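Local coordinates for proximal thread matrix protein 1 (Mytilus galloprovincialis, PDB 4CN9), which probably binds collagen in the mussel byssus as a zinc-binding matrix protein built from two von Willebrand factor type A domains, at residues A298-A303 against L342-L347. Numbering follows the deposited sequence.
Sequences AVVTFA and LENARL
Segment 298-303, a strand through Phe302, and helix segment 342-347 come nearest at Val300 and Ala345, whose CA atoms lie 6.7 Å apart, and no hydrogen bond spans the two. Val300 does nearly all the work from the strand: its side chain leaves the backbone toward the helix and presents both methyls to Asn344. Val300 CG1, anti to its own backbone N (chi1 174°), lies 3.9 Å from Asn344 CB and so packs on the root of that side chain. Both methyls also meet the amide oxygen, the other one more closely, with Val300 CG2 at 3.5 Å from Asn344 OD1, a van der Waals touch of carbon on oxygen. The first bond of the Asn344 side chain points toward the strand, and CG anti to the backbone N (chi1 -169°) brings the amide to the valine methyls; the same side chain also touches Ala306 and Lys308 of strand 306-310. Ala345 adds a looser flank, its backbone N lying 4.3 Å from Val300 CG2, and its short side chain is consistent with the close approach of the backbones.

Arg346 ties the helix to helix 379-388 through a salt bridge with Glu382, while Leu342 packs on Leu386 of that helix. The strand, for its part, is bonded through its backbone to strand 253-260 on one edge and to strand 306-310 on the other. Here helix 338-349 is laid against a face of the mixed six-stranded sheet, the helix-on-sheet layering of the Rossmann-like von Willebrand factor type A fold, in the second of this protein's two such domains.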
ATOM      1  N   ALA A 298      13.461  10.405  13.934  1.00 13.80           N
ATOM      2  CA  ALA A 298      14.866  10.509  13.552  1.00 14.67           C
ATOM      3  C   ALA A 298      14.952  11.414  12.320  1.00 14.89           C
ATOM      4  O   ALA A 298      13.964  11.572  11.590  1.00 15.61           O
ATOM      5  CB  ALA A 298      15.425   9.123  13.235  1.00 13.59           C
ATOM      6  N   VAL A 299      16.116  12.011  12.102  1.00 14.68           N
ATOM      7  CA  VAL A 299      16.366  12.801  10.898  1.00 16.59           C
ATOM      8  C   VAL A 299      17.651  12.359  10.189  1.00 17.64           C
ATOM      9  O   VAL A 299      18.723  12.225  10.812  1.00 17.20           O
ATOM     10  CB  VAL A 299      16.466  14.309  11.218  1.00 14.63           C
ATOM     11  CG1 VAL A 299      17.130  15.068  10.065  1.00 19.09           C
ATOM     12  CG2 VAL A 299      15.091  14.877  11.524  1.00 19.42           C
ATOM     13  N   VAL A 300      17.514  12.138   8.880  1.00 15.02           N
ATOM     14  CA  VAL A 300      18.634  11.930   7.966  1.00 13.86           C
ATOM     15  C   VAL A 300      18.524  13.014   6.908  1.00 16.43           C
ATOM     16  O   VAL A 300      17.442  13.282   6.418  1.00 18.02           O
ATOM     17  CB  VAL A 300      18.546  10.558   7.274  1.00 15.41           C
ATOM     18  CG1 VAL A 300      19.634  10.386   6.214  1.00 16.12           C
ATOM     19  CG2 VAL A 300      18.647   9.438   8.298  1.00 15.29           C
ATOM     20  N   THR A 301      19.631  13.660   6.580  1.00 15.12           N
ATOM     21  CA  THR A 301      19.637  14.601   5.481  1.00 16.27           C
ATOM     22  C   THR A 301      20.559  14.117   4.367  1.00 18.07           C
ATOM     23  O   THR A 301      21.473  13.304   4.605  1.00 16.71           O
ATOM     24  CB  THR A 301      20.064  16.008   5.932  1.00 18.07           C
ATOM     25  OG1 THR A 301      21.354  15.948   6.532  1.00 21.78           O
ATOM     26  CG2 THR A 301      19.082  16.567   6.933  1.00 18.83           C
ATOM     27  N   PHE A 302      20.315  14.613   3.158  1.00 15.78           N
ATOM     28  CA  PHE A 302      21.147  14.264   2.012  1.00 14.42           C
ATOM     29  C   PHE A 302      21.458  15.466   1.132  1.00 16.84           C
ATOM     30  O   PHE A 302      20.644  16.366   0.978  1.00 14.40           O
ATOM     31  CB  PHE A 302      20.547  13.116   1.196  1.00 16.37           C
ATOM     32  CG  PHE A 302      19.141  13.358   0.719  1.00 17.32           C
ATOM     33  CD1 PHE A 302      18.909  13.988  -0.495  1.00 17.24           C
ATOM     34  CD2 PHE A 302      18.054  12.931   1.468  1.00 14.79           C
ATOM     35  CE1 PHE A 302      17.621  14.210  -0.945  1.00 17.59           C
ATOM     36  CE2 PHE A 302      16.758  13.143   1.029  1.00 14.83           C
ATOM     37  CZ  PHE A 302      16.537  13.790  -0.171  1.00 17.26           C
ATOM     38  N   ALA A 303      22.686  15.491   0.625  1.00 16.37           N
ATOM     39  CA  ALA A 303      23.103  16.460  -0.376  1.00 17.65           C
ATOM     40  C   ALA A 303      23.943  15.644  -1.343  1.00 18.07           C
ATOM     41  O   ALA A 303      23.402  14.789  -2.022  1.00 17.88           O
ATOM     42  CB  ALA A 303      23.872  17.600   0.247  1.00 19.13           C
ATOM     43  N   LEU A 342      18.175   7.144   1.911  1.00 14.04           N
ATOM     44  CA  LEU A 342      17.424   5.925   2.195  1.00 16.65           C
ATOM     45  C   LEU A 342      18.323   4.814   2.761  1.00 17.48           C
ATOM     46  O   LEU A 342      17.933   4.130   3.715  1.00 16.11           O
ATOM     47  CB  LEU A 342      16.714   5.442   0.933  1.00 17.41           C
ATOM     48  CG  LEU A 342      15.544   6.310   0.451  1.00 20.50           C
ATOM     49  CD1 LEU A 342      15.101   5.894  -0.922  1.00 17.52           C
ATOM     50  CD2 LEU A 342      14.367   6.266   1.432  1.00 20.51           C
ATOM     51  N   GLU A 343      19.510   4.627   2.171  1.00 15.91           N
ATOM     52  CA  GLU A 343      20.494   3.670   2.702  1.00 17.86           C
ATOM     53  C   GLU A 343      20.838   3.978   4.165  1.00 15.22           C
ATOM     54  O   GLU A 343      20.877   3.092   5.021  1.00 18.29           O
ATOM     55  CB  GLU A 343      21.784   3.674   1.860  1.00 17.71           C
ATOM     56  CG  GLU A 343      22.883   2.748   2.407  1.00 22.24           C
ATOM     57  CD  GLU A 343      24.318   3.253   2.139  1.00 34.08           C
ATOM     58  OE1 GLU A 343      24.568   4.486   2.070  1.00 38.98           O
ATOM     59  OE2 GLU A 343      25.213   2.402   2.003  1.00 29.90           O
ATOM     60  N   ASN A 344      21.098   5.248   4.445  1.00 14.68           N
ATOM     61  CA  ASN A 344      21.438   5.670   5.783  1.00 17.86           C
ATOM     62  C   ASN A 344      20.295   5.357   6.774  1.00 16.98           C
ATOM     63  O   ASN A 344      20.540   4.865   7.881  1.00 18.37           O
ATOM     64  CB  ASN A 344      21.794   7.164   5.788  1.00 19.40           C
ATOM     65  CG  ASN A 344      22.413   7.615   7.095  1.00 23.32           C
ATOM     66  OD1 ASN A 344      21.735   7.701   8.124  1.00 24.76           O
ATOM     67  ND2 ASN A 344      23.689   7.944   7.055  1.00 25.30           N
ATOM     68  N   ALA A 345      19.055   5.608   6.372  1.00 14.02           N
ATOM     69  CA  ALA A 345      17.924   5.310   7.246  1.00 16.95           C
ATOM     70  C   ALA A 345      17.922   3.808   7.509  1.00 16.22           C
ATOM     71  O   ALA A 345      17.707   3.365   8.634  1.00 18.42           O
ATOM     72  CB  ALA A 345      16.622   5.741   6.602  1.00 18.31           C
ATOM     73  N   ARG A 346      18.194   3.032   6.467  1.00 15.51           N
ATOM     74  CA  ARG A 346      18.140   1.576   6.571  1.00 15.17           C
ATOM     75  C   ARG A 346      19.239   1.012   7.481  1.00 20.58           C
ATOM     76  O   ARG A 346      18.981   0.130   8.311  1.00 20.62           O
ATOM     77  CB  ARG A 346      18.218   0.943   5.194  1.00 17.60           C
ATOM     78  CG  ARG A 346      18.118  -0.582   5.208  1.00 20.96           C
ATOM     79  CD  ARG A 346      18.022  -1.152   3.801  1.00 20.31           C
ATOM     80  NE  ARG A 346      19.211  -0.875   2.996  1.00 22.04           N
ATOM     81  CZ  ARG A 346      20.301  -1.636   2.966  1.00 28.46           C
ATOM     82  NH1 ARG A 346      20.373  -2.745   3.700  1.00 24.79           N
ATOM     83  NH2 ARG A 346      21.324  -1.287   2.200  1.00 29.46           N
ATOM     84  N   LEU A 347      20.451   1.533   7.337  1.00 16.75           N
ATOM     85  CA  LEU A 347      21.593   0.988   8.043  1.00 18.54           C
ATOM     86  C   LEU A 347      21.831   1.627   9.407  1.00 18.38           C
ATOM     87  O   LEU A 347      22.365   0.978  10.309  1.00 20.16           O
ATOM     88  CB  LEU A 347      22.854   1.113   7.176  1.00 15.82           C
ATOM     89  CG  LEU A 347      22.812   0.349   5.854  1.00 19.96           C
ATOM     90  CD1 LEU A 347      24.110   0.572   5.063  1.00 24.01           C
ATOM     91  CD2 LEU A 347      22.577  -1.154   6.076  1.00 24.00           C
TER